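Local atomic coordinates of cytosolic IMP-GMP specific 5'-nucleotidase (Legionella pneumophila subsp. pneumophila, PDB entry 4OHF), a protein that probably hydrolyses selected purine nucleoside 5'-monophosphates such as IMP and GMP, and binds magnesium and GMP. Residues A68-V73 with L322-L327; A123-F128 with S417-Q422; V359-R364 with D374-D379. One frame throughout, in Å; residues are numbered along the deposited sequence.

Interactions 1 and 2 form one connected patch near the middle of the chain, with centres 7 Å apart. R70 of interaction 1 joins them: its NH2 makes a salt bridge to D125 OD1 of interaction 2 at 2.8 Å, and its NE packs against F419 CZ at 3.3 Å. The patch approaches the magnesium site, with the R70 side chain about 6 Å from that of D303; its Y421, in segment 417-422, meets bound GMP. Interaction 3 stands apart, its centre 47 Å from those of the other two. It lies within the long excursion of chain that interaction 2 closes, far from the annotated sites.

Interaction 1: residues A68-V73 with L322-L327; sequences AIRGLV and LVVEEL
The guanidinium end of R70 reaches past the CG1 methyl of V324 and bonds to the carboxylate of E326. Stretched out from CG to NE, with CG trans to the backbone N (chi1 -179°), the arginine spans the gap between the loop and the end of strand 319-323. NH1 donates to E326 OE1 at 2.7 Å in a salt bridge. The acceptor lies practically in the guanidinium plane, but the nitrogen comes to the syn side of OE1 from 28° outside the carboxylate plane, and the two flat groups are turned 57° against each other. E326 is folded at chi2, which brings OE2 near R70 CD, 3.3 Å away. V324 CG1 approaches obliquely, 3.4 Å from NH1. A water adds a second tie: it accepts from R70 NH1 and from E325 N and donates to V323 O, the last at 2.6 Å. Turns shape both partners: a type II turn from I69 to L72 carries R70, and a type I turn from V324 to L327 carries E326. NH2 is held by D125 and by the carbonyl of D303, so both terminal nitrogens have acceptors and the rotation of the guanidinium is restrained. The arrangement is an arginine-centred junction beside the magnesium site of a HAD-like fold, where the turn after a core strand meets a loop leading into the antiparallel sheet.

Interaction 2: residues A123-F128 with S417-Q422; sequences AIDTSF and SYFAYQ. With 5GP (guanosine-5'-monophosphate), chain E.
D125 and F419 both place CG trans to the backbone N, with chi1 of -176° and 174°, and these torsions aim the carboxylate at the rim of the phenyl ring. OD1 lies in the ring plane, 3.6 Å from F419 CE2. The carboxylate is steeply inclined to the ring, 67° between planes, and the CE2 edge meets CG and OD2 at nearly the same range as OD1. Such an approach suits the slightly positive rim of an aromatic ring. The charge of D125 has stronger partners elsewhere: R70 in a salt bridge and the backbone N of I305. F419 packs against R70 as well, so ring and arginine together hem in the acid.

A second, looser patch lies at A123. Its CB approaches Y418 CE2 obliquely at 4.3 Å, while Q422 CG sits 4.1 Å above the plane of the Y418 ring, offset toward the rim. Each segment also has a local tie of its own. S417 caps helix 418-426 through A420 N to S417 OG at 3.1 Å, and T126 OG1 accepts from F128 N in an ST turn just ahead of helix 129-143.

The helix also presents Y421 to the nucleotide. C8 of the guanine stands 3.7 Å above one face of its ring, displaced toward the rim, and the OH comes within 3.4 Å of the ribose C2'. The edge of Y418 faces the ribose O2'. Y87 of the second subunit packs on Y421, and R86 of that subunit hydrogen-bonds to the nucleotide. GMP therefore sits in a pocket between subunits, apart from the magnesium ligands, consistent with an effector site in this allosterically regulated nucleotidase.

Interaction 3: residues V359-R364 with D374-D379; sequences VDLCTR and DQEIHD
Two roughly antiparallel helical segments pass with their axes 9.8 Å apart at closest and 146° between their directions; across them the CA atoms of L361 and I377 lie nearest each other. The side chains there are chiefly apolar. I377 sends its CG2 methyl across to L361 CB at 3.9 Å, and the same methyl touches C362 SG at 4.3 Å, so it meets two consecutive residues of the facing helix. CG2, beside the backbone N, points over the interface; the placing of CG1 is doubtful, because the model crowds it against D374 O.

L361 reaches across with its CD1 branch. This methyl runs into E376 at about a right angle, touching the chain from CB down to the carboxylate, with OE2 3.4 Å away. The contact is packing of a methyl against a largely exposed acid whose chain is extended beyond CG, and the carboxylate closes off one margin of the apolar patch.

Away from the shared face, each helix also has bonds of its own. D360 O receives two donors from the same face of its plane, R364 N in the regular helical bond at 2.9 Å and T363 OG1 at 3.2 Å. On the partner helix, Q375 NE2 donates to D379 OD2 one turn on at 3.3 Å, almost straight (166°).

The contact lies close to the turn of a long helical hairpin that projects from the globular body, about 48 Å from the chain centre. Helix 338-367 runs outward, a short connection reverses the chain, and helix 374-399 returns. C362 also packs on M443 of the second subunit, and V359 and T363 meet S441 there, so helix 338-367 lies between its hairpin mate and the neighbouring chain.

Interaction 1: residues A68-V73 with L322-L327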
loop_
_atom_site.group_PDB
_atom_site.type_symbol
_atom_site.label_atom_id
_atom_site.label_comp_id
_atom_site.label_asym_id
_atom_site.label_seq_id
_atom_site.Cartn_x
_atom_site.Cartn_y
_atom_site.Cartn_z
ATOM N N ALA B 68 14.891 8.250 -29.696
ATOM C CA ALA B 68 14.714 7.486 -28.474
ATOM C C ALA B 68 15.090 6.013 -28.681
ATOM O O ALA B 68 15.282 5.544 -29.808
ATOM C CB ALA B 68 13.276 7.607 -27.977
ATOM N N ILE B 69 15.205 5.290 -27.576
ATOM C CA ILE B 69 15.568 3.889 -27.617
ATOM C C ILE B 69 14.641 3.102 -26.697
ATOM O O ILE B 69 13.933 3.694 -25.883
ATOM C CB ILE B 69 17.049 3.748 -27.227
ATOM C CG1 ILE B 69 17.752 2.967 -28.320
ATOM C CG2 ILE B 69 17.228 3.140 -25.836
ATOM C CD1 ILE B 69 19.209 2.745 -28.042
ATOM N N ARG B 70 14.614 1.776 -26.831
ATOM C CA ARG B 70 13.736 0.975 -25.985
ATOM C C ARG B 70 14.252 0.891 -24.552
ATOM O O ARG B 70 15.454 0.952 -24.324
ATOM C CB ARG B 70 13.586 -0.430 -26.567
ATOM C CG ARG B 70 12.655 -1.356 -25.763
ATOM C CD ARG B 70 12.505 -2.694 -26.450
ATOM N NE ARG B 70 11.549 -3.563 -25.785
ATOM C CZ ARG B 70 11.160 -4.742 -26.264
ATOM N NH1 ARG B 70 11.644 -5.191 -27.417
ATOM N NH2 ARG B 70 10.287 -5.482 -25.590
ATOM N N GLY B 71 13.332 0.770 -23.595
ATOM C CA GLY B 71 13.706 0.643 -22.195
ATOM C C GLY B 71 13.723 1.905 -21.349
ATOM O O GLY B 71 13.877 1.827 -20.137
ATOM N N LEU B 72 13.546 3.066 -21.972
ATOM C CA LEU B 72 13.574 4.326 -21.245
ATOM C C LEU B 72 12.409 4.490 -20.278
ATOM O O LEU B 72 11.363 3.858 -20.434
ATOM C CB LEU B 72 13.604 5.503 -22.220
ATOM C CG LEU B 72 14.747 5.467 -23.234
ATOM C CD1 LEU B 72 14.798 6.791 -23.995
ATOM C CD2 LEU B 72 16.077 5.185 -22.519
ATOM N N VAL B 73 12.607 5.349 -19.282
ATOM C CA VAL B 73 11.590 5.617 -18.269
ATOM C C VAL B 73 11.145 7.080 -18.296
ATOM O O VAL B 73 11.971 7.995 -18.390
ATOM C CB VAL B 73 12.125 5.322 -16.846
ATOM C CG1 VAL B 73 11.087 5.733 -15.814
ATOM C CG2 VAL B 73 12.489 3.851 -16.706
ATOM N N LEU B 322 10.649 -14.415 -24.347
ATOM C CA LEU B 322 10.497 -13.121 -24.972
ATOM C C LEU B 322 11.229 -12.969 -26.309
ATOM O O LEU B 322 12.276 -13.574 -26.557
ATOM C CB LEU B 322 11.006 -12.076 -23.995
ATOM C CG LEU B 322 10.574 -10.639 -24.169
ATOM C CD1 LEU B 322 9.099 -10.536 -23.884
ATOM C CD2 LEU B 322 11.381 -9.763 -23.202
ATOM N N VAL B 323 10.640 -12.166 -27.179
ATOM C CA VAL B 323 11.226 -11.856 -28.468
ATOM C C VAL B 323 11.544 -10.360 -28.361
ATOM O O VAL B 323 10.661 -9.558 -28.049
ATOM C CB VAL B 323 10.217 -12.114 -29.603
ATOM C CG1 VAL B 323 10.512 -11.218 -30.767
ATOM C CG2 VAL B 323 10.293 -13.557 -30.046
ATOM N N VAL B 324 12.805 -9.990 -28.561
ATOM C CA VAL B 324 13.202 -8.583 -28.500
ATOM C C VAL B 324 13.738 -8.148 -29.865
ATOM O O VAL B 324 14.916 -8.319 -30.174
ATOM C CB VAL B 324 14.274 -8.359 -27.433
ATOM C CG1 VAL B 324 14.561 -6.883 -27.279
ATOM C CG2 VAL B 324 13.811 -8.942 -26.117
ATOM N N GLU B 325 12.850 -7.592 -30.679
ATOM C CA GLU B 325 13.185 -7.141 -32.023
ATOM C C GLU B 325 14.474 -6.324 -32.105
ATOM O O GLU B 325 15.266 -6.520 -33.024
ATOM C CB GLU B 325 12.014 -6.328 -32.594
ATOM C CG GLU B 325 12.304 -5.613 -33.912
ATOM C CD GLU B 325 11.895 -6.415 -35.135
ATOM O OE1 GLU B 325 10.803 -6.129 -35.686
ATOM O OE2 GLU B 325 12.650 -7.334 -35.547
ATOM N N GLU B 326 14.692 -5.420 -31.152
ATOM C CA GLU B 326 15.879 -4.568 -31.170
ATOM C C GLU B 326 17.226 -5.272 -31.040
ATOM O O GLU B 326 18.260 -4.669 -31.316
ATOM C CB GLU B 326 15.778 -3.483 -30.100
ATOM C CG GLU B 326 14.630 -2.516 -30.312
ATOM C CD GLU B 326 13.299 -3.030 -29.800
ATOM O OE1 GLU B 326 13.205 -4.232 -29.465
ATOM O OE2 GLU B 326 12.336 -2.221 -29.738
ATOM N N LEU B 327 17.237 -6.526 -30.611
ATOM C CA LEU B 327 18.495 -7.258 -30.511
ATOM C C LEU B 327 19.199 -7.215 -31.851
ATOM O O LEU B 327 20.419 -7.261 -31.915
ATOM C CB LEU B 327 18.249 -8.721 -30.165
ATOM C CG LEU B 327 18.339 -9.171 -28.718
ATOM C CD1 LEU B 327 18.083 -10.673 -28.693
ATOM C CD2 LEU B 327 19.705 -8.835 -28.141
HETATM O O HOH W 1 10.485 -7.371 -29.495
#

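Interaction 2: residues A123-F128 with S417-Q422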
loop_
_atom_site.group_PDB
_atom_site.type_symbol
_atom_site.label_atom_id
_atom_site.label_comp_id
_atom_site.label_asym_id
_atom_site.label_seq_id
_atom_site.Cartn_x
_atom_site.Cartn_y
_atom_site.Cartn_z
ATOM N N ALA B 123 7.102 3.354 -16.496
ATOM C CA ALA B 123 8.112 2.420 -16.984
ATOM C C ALA B 123 7.544 1.170 -17.642
ATOM O O ALA B 123 8.057 0.067 -17.447
ATOM C CB ALA B 123 9.044 2.018 -15.838
ATOM N N ILE B 124 6.497 1.340 -18.436
ATOM C CA ILE B 124 5.894 0.205 -19.115
ATOM C C ILE B 124 6.480 -0.064 -20.497
ATOM O O ILE B 124 6.528 0.814 -21.362
ATOM C CB ILE B 124 4.361 0.377 -19.251
ATOM C CG1 ILE B 124 3.974 1.866 -19.141
ATOM C CG2 ILE B 124 3.666 -0.460 -18.183
ATOM C CD1 ILE B 124 4.702 2.801 -20.111
ATOM N N ASP B 125 6.921 -1.301 -20.684
ATOM C CA ASP B 125 7.496 -1.751 -21.940
ATOM C C ASP B 125 6.362 -2.091 -22.898
ATOM O O ASP B 125 5.665 -3.086 -22.716
ATOM C CB ASP B 125 8.350 -2.996 -21.704
ATOM C CG ASP B 125 9.059 -3.456 -22.949
ATOM O OD1 ASP B 125 9.189 -4.684 -23.150
ATOM O OD2 ASP B 125 9.496 -2.584 -23.720
ATOM N N THR B 126 6.172 -1.260 -23.915
ATOM C CA THR B 126 5.123 -1.505 -24.897
ATOM C C THR B 126 5.655 -1.333 -26.312
ATOM O O THR B 126 6.791 -0.911 -26.519
ATOM C CB THR B 126 3.932 -0.538 -24.714
ATOM O OG1 THR B 126 4.341 0.794 -25.050
ATOM C CG2 THR B 126 3.442 -0.563 -23.267
ATOM N N SER B 127 4.820 -1.671 -27.284
ATOM C CA SER B 127 5.178 -1.552 -28.689
ATOM C C SER B 127 5.151 -0.095 -29.157
ATOM O O SER B 127 5.539 0.210 -30.285
ATOM C CB SER B 127 4.213 -2.385 -29.538
ATOM O OG SER B 127 2.861 -2.062 -29.243
ATOM N N PHE B 128 4.668 0.800 -28.293
ATOM C CA PHE B 128 4.594 2.223 -28.621
ATOM C C PHE B 128 5.391 3.089 -27.660
ATOM O O PHE B 128 5.201 4.298 -27.617
ATOM C CB PHE B 128 3.129 2.693 -28.674
ATOM C CG PHE B 128 2.277 2.165 -27.556
ATOM C CD1 PHE B 128 2.363 2.715 -26.274
ATOM C CD2 PHE B 128 1.408 1.092 -27.768
ATOM C CE1 PHE B 128 1.591 2.198 -25.205
ATOM C CE2 PHE B 128 0.627 0.560 -26.710
ATOM C CZ PHE B 128 0.720 1.116 -25.428
ATOM N N SER B 417 21.139 -2.410 -18.046
ATOM C CA SER B 417 20.135 -1.375 -18.050
ATOM C C SER B 417 18.935 -1.946 -17.309
ATOM O O SER B 417 18.809 -3.166 -17.140
ATOM C CB SER B 417 19.752 -1.009 -19.487
ATOM O OG SER B 417 19.186 -2.113 -20.157
ATOM N N TYR B 418 18.075 -1.059 -16.835
ATOM C CA TYR B 418 16.886 -1.478 -16.127
ATOM C C TYR B 418 16.084 -2.399 -17.055
ATOM O O TYR B 418 15.471 -3.365 -16.598
ATOM C CB TYR B 418 16.067 -0.237 -15.718
ATOM C CG TYR B 418 14.728 -0.554 -15.085
ATOM C CD1 TYR B 418 14.651 -1.226 -13.862
ATOM C CD2 TYR B 418 13.544 -0.263 -15.751
ATOM C CE1 TYR B 418 13.433 -1.608 -13.331
ATOM C CE2 TYR B 418 12.322 -0.642 -15.237
ATOM C CZ TYR B 418 12.268 -1.316 -14.027
ATOM O OH TYR B 418 11.046 -1.712 -13.533
ATOM N N PHE B 419 16.092 -2.107 -18.356
ATOM C CA PHE B 419 15.367 -2.952 -19.292
ATOM C C PHE B 419 16.006 -4.346 -19.348
ATOM O O PHE B 419 15.309 -5.359 -19.526
ATOM C CB PHE B 419 15.325 -2.330 -20.689
ATOM C CG PHE B 419 14.714 -3.237 -21.732
ATOM C CD1 PHE B 419 15.519 -3.942 -22.624
ATOM C CD2 PHE B 419 13.335 -3.426 -21.789
ATOM C CE1 PHE B 419 14.958 -4.828 -23.554
ATOM C CE2 PHE B 419 12.760 -4.306 -22.707
ATOM C CZ PHE B 419 13.572 -5.011 -23.594
ATOM N N ALA B 420 17.325 -4.401 -19.198
ATOM C CA ALA B 420 18.026 -5.679 -19.203
ATOM C C ALA B 420 17.515 -6.527 -18.039
ATOM O O ALA B 420 17.253 -7.717 -18.198
ATOM C CB ALA B 420 19.524 -5.462 -19.074
ATOM N N TYR B 421 17.371 -5.906 -16.874
ATOM C CA TYR B 421 16.872 -6.601 -15.694
ATOM C C TYR B 421 15.482 -7.178 -15.966
ATOM O O TYR B 421 15.209 -8.336 -15.651
ATOM C CB TYR B 421 16.827 -5.653 -14.473
ATOM C CG TYR B 421 15.615 -5.874 -13.580
ATOM C CD1 TYR B 421 14.497 -5.036 -13.658
ATOM C CD2 TYR B 421 15.541 -6.987 -12.731
ATOM C CE1 TYR B 421 13.330 -5.306 -12.924
ATOM C CE2 TYR B 421 14.380 -7.267 -11.992
ATOM C CZ TYR B 421 13.282 -6.429 -12.094
ATOM O OH TYR B 421 12.144 -6.735 -11.379
ATOM N N GLN B 422 14.604 -6.362 -16.542
ATOM C CA GLN B 422 13.247 -6.798 -16.851
ATOM C C GLN B 422 13.271 -8.032 -17.733
ATOM O O GLN B 422 12.580 -9.022 -17.462
ATOM C CB GLN B 422 12.475 -5.694 -17.558
ATOM C CG GLN B 422 11.967 -4.590 -16.662
ATOM C CD GLN B 422 11.071 -3.628 -17.432
ATOM O OE1 GLN B 422 11.555 -2.747 -18.155
ATOM N NE2 GLN B 422 9.756 -3.811 -17.308
HETATM P P 5GP E . 12.104 -6.042 -3.258
HETATM O O1P 5GP E . 10.857 -6.786 -2.913
HETATM O O2P 5GP E . 13.184 -6.964 -3.775
HETATM O O3P 5GP E . 12.641 -5.228 -2.086
HETATM O "O5'" 5GP E . 11.767 -4.938 -4.379
HETATM C "C5'" 5GP E . 11.228 -5.304 -5.651
HETATM C "C4'" 5GP E . 12.054 -4.716 -6.791
HETATM O "O4'" 5GP E . 13.452 -5.025 -6.811
HETATM C "C3'" 5GP E . 11.591 -5.064 -8.221
HETATM O "O3'" 5GP E . 10.235 -4.616 -8.541
HETATM C "C2'" 5GP E . 12.683 -4.390 -9.025
HETATM O "O2'" 5GP E . 12.263 -3.022 -9.386
HETATM C "C1'" 5GP E . 13.922 -4.458 -8.082
HETATM N N9 5GP E . 15.060 -5.317 -8.637
HETATM C C8 5GP E . 16.032 -4.964 -9.499
HETATM N N7 5GP E . 16.869 -6.007 -9.758
HETATM C C5 5GP E . 16.402 -7.055 -9.025
HETATM C C6 5GP E . 16.802 -8.404 -8.836
HETATM O O6 5GP E . 17.810 -8.843 -9.441
HETATM N N1 5GP E . 16.071 -9.220 -7.985
HETATM C C2 5GP E . 14.979 -8.767 -7.323
HETATM N N2 5GP E . 14.286 -9.588 -6.496
HETATM N N3 5GP E . 14.561 -7.453 -7.487
HETATM C C4 5GP E . 15.262 -6.607 -8.321
#

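Interaction 3: residues V359-R364 with D374-D379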
loop_
_atom_site.group_PDB
_atom_site.type_symbol
_atom_site.label_atom_id
_atom_site.label_comp_id
_atom_site.label_asym_id
_atom_site.label_seq_id
_atom_site.Cartn_x
_atom_site.Cartn_y
_atom_site.Cartn_z
ATOM N N VAL B 359 49.446 3.050 -6.483
ATOM C CA VAL B 359 48.866 3.007 -5.138
ATOM C C VAL B 359 49.907 2.509 -4.129
ATOM O O VAL B 359 50.170 3.148 -3.108
ATOM C CB VAL B 359 47.624 2.059 -5.097
ATOM C CG1 VAL B 359 47.203 1.773 -3.655
ATOM C CG2 VAL B 359 46.471 2.703 -5.848
ATOM N N ASP B 360 50.503 1.367 -4.442
ATOM C CA ASP B 360 51.497 0.748 -3.584
ATOM C C ASP B 360 52.764 1.577 -3.415
ATOM O O ASP B 360 53.316 1.656 -2.314
ATOM C CB ASP B 360 51.793 -0.662 -4.107
ATOM C CG ASP B 360 50.545 -1.576 -4.045
ATOM O OD1 ASP B 360 50.492 -2.605 -4.774
ATOM O OD2 ASP B 360 49.612 -1.259 -3.257
ATOM N N LEU B 361 53.226 2.204 -4.486
ATOM C CA LEU B 361 54.412 3.033 -4.363
ATOM C C LEU B 361 54.137 4.213 -3.425
ATOM O O LEU B 361 54.975 4.559 -2.583
ATOM C CB LEU B 361 54.866 3.545 -5.729
ATOM C CG LEU B 361 55.996 2.725 -6.351
ATOM C CD1 LEU B 361 56.512 3.423 -7.601
ATOM C CD2 LEU B 361 57.122 2.564 -5.340
ATOM N N CYS B 362 52.958 4.818 -3.559
ATOM C CA CYS B 362 52.591 5.956 -2.719
ATOM C C CYS B 362 52.444 5.589 -1.248
ATOM O O CYS B 362 52.885 6.331 -0.365
ATOM C CB CYS B 362 51.299 6.596 -3.222
ATOM S SG CYS B 362 51.502 7.607 -4.710
ATOM N N THR B 363 51.831 4.446 -0.975
ATOM C CA THR B 363 51.660 4.025 0.412
ATOM C C THR B 363 53.005 3.565 0.987
ATOM O O THR B 363 53.212 3.572 2.205
ATOM C CB THR B 363 50.601 2.904 0.532
ATOM O OG1 THR B 363 51.161 1.655 0.116
ATOM C CG2 THR B 363 49.425 3.222 -0.359
ATOM N N ARG B 364 53.920 3.156 0.116
ATOM C CA ARG B 364 55.228 2.767 0.602
ATOM C C ARG B 364 55.926 4.044 1.050
ATOM O O ARG B 364 56.384 4.131 2.190
ATOM C CB ARG B 364 56.034 2.048 -0.482
ATOM C CG ARG B 364 55.820 0.531 -0.450
ATOM C CD ARG B 364 56.475 -0.194 -1.628
ATOM N NE ARG B 364 57.927 -0.293 -1.492
ATOM C CZ ARG B 364 58.734 -0.808 -2.420
ATOM N NH1 ARG B 364 58.231 -1.274 -3.562
ATOM N NH2 ARG B 364 60.048 -0.865 -2.200
ATOM N N ASP B 374 59.629 8.980 -5.034
ATOM C CA ASP B 374 59.074 10.225 -5.538
ATOM C C ASP B 374 59.266 10.427 -7.040
ATOM O O ASP B 374 58.402 10.997 -7.704
ATOM C CB ASP B 374 59.640 11.414 -4.745
ATOM C CG ASP B 374 58.929 11.618 -3.402
ATOM O OD1 ASP B 374 59.252 12.603 -2.701
ATOM O OD2 ASP B 374 58.044 10.807 -3.041
ATOM N N GLN B 375 60.375 9.951 -7.592
ATOM C CA GLN B 375 60.581 10.121 -9.023
ATOM C C GLN B 375 59.606 9.252 -9.811
ATOM O O GLN B 375 58.843 9.749 -10.645
ATOM C CB GLN B 375 62.013 9.768 -9.416
ATOM C CG GLN B 375 62.304 10.064 -10.876
ATOM C CD GLN B 375 61.756 11.424 -11.303
ATOM O OE1 GLN B 375 62.109 12.458 -10.734
ATOM N NE2 GLN B 375 60.882 11.422 -12.304
ATOM N N GLU B 376 59.629 7.950 -9.541
ATOM C CA GLU B 376 58.744 7.018 -10.228
ATOM C C GLU B 376 57.265 7.435 -10.087
ATOM O O GLU B 376 56.535 7.500 -11.077
ATOM C CB GLU B 376 58.957 5.603 -9.676
ATOM C CG GLU B 376 58.733 4.507 -10.697
ATOM C CD GLU B 376 58.870 3.114 -10.117
ATOM O OE1 GLU B 376 59.830 2.877 -9.353
ATOM O OE2 GLU B 376 58.023 2.249 -10.439
ATOM N N ILE B 377 56.828 7.733 -8.864
ATOM C CA ILE B 377 55.440 8.128 -8.647
ATOM C C ILE B 377 54.986 9.260 -9.575
ATOM O O ILE B 377 53.871 9.226 -10.098
ATOM C CB ILE B 377 55.185 8.532 -7.165
ATOM C CG1 ILE B 377 56.007 9.768 -6.791
ATOM C CG2 ILE B 377 55.546 7.375 -6.241
ATOM C CD1 ILE B 377 55.314 11.121 -7.063
ATOM N N HIS B 378 55.846 10.258 -9.785
ATOM C CA HIS B 378 55.509 11.381 -10.661
ATOM C C HIS B 378 55.319 10.925 -12.117
ATOM O O HIS B 378 54.461 11.453 -12.830
ATOM C CB HIS B 378 56.596 12.466 -10.594
ATOM C CG HIS B 378 56.374 13.602 -11.546
ATOM N ND1 HIS B 378 57.035 13.708 -12.752
ATOM C CD2 HIS B 378 55.536 14.666 -11.484
ATOM C CE1 HIS B 378 56.616 14.788 -13.390
ATOM N NE2 HIS B 378 55.706 15.388 -12.642
ATOM N N ASP B 379 56.122 9.953 -12.556
ATOM C CA ASP B 379 56.015 9.442 -13.916
ATOM C C ASP B 379 54.739 8.634 -14.059
ATOM O O ASP B 379 53.990 8.821 -15.020
ATOM C CB ASP B 379 57.234 8.594 -14.273
ATOM C CG ASP B 379 58.526 9.389 -14.201
ATOM O OD1 ASP B 379 58.524 10.575 -14.614
ATOM O OD2 ASP B 379 59.542 8.828 -13.733
#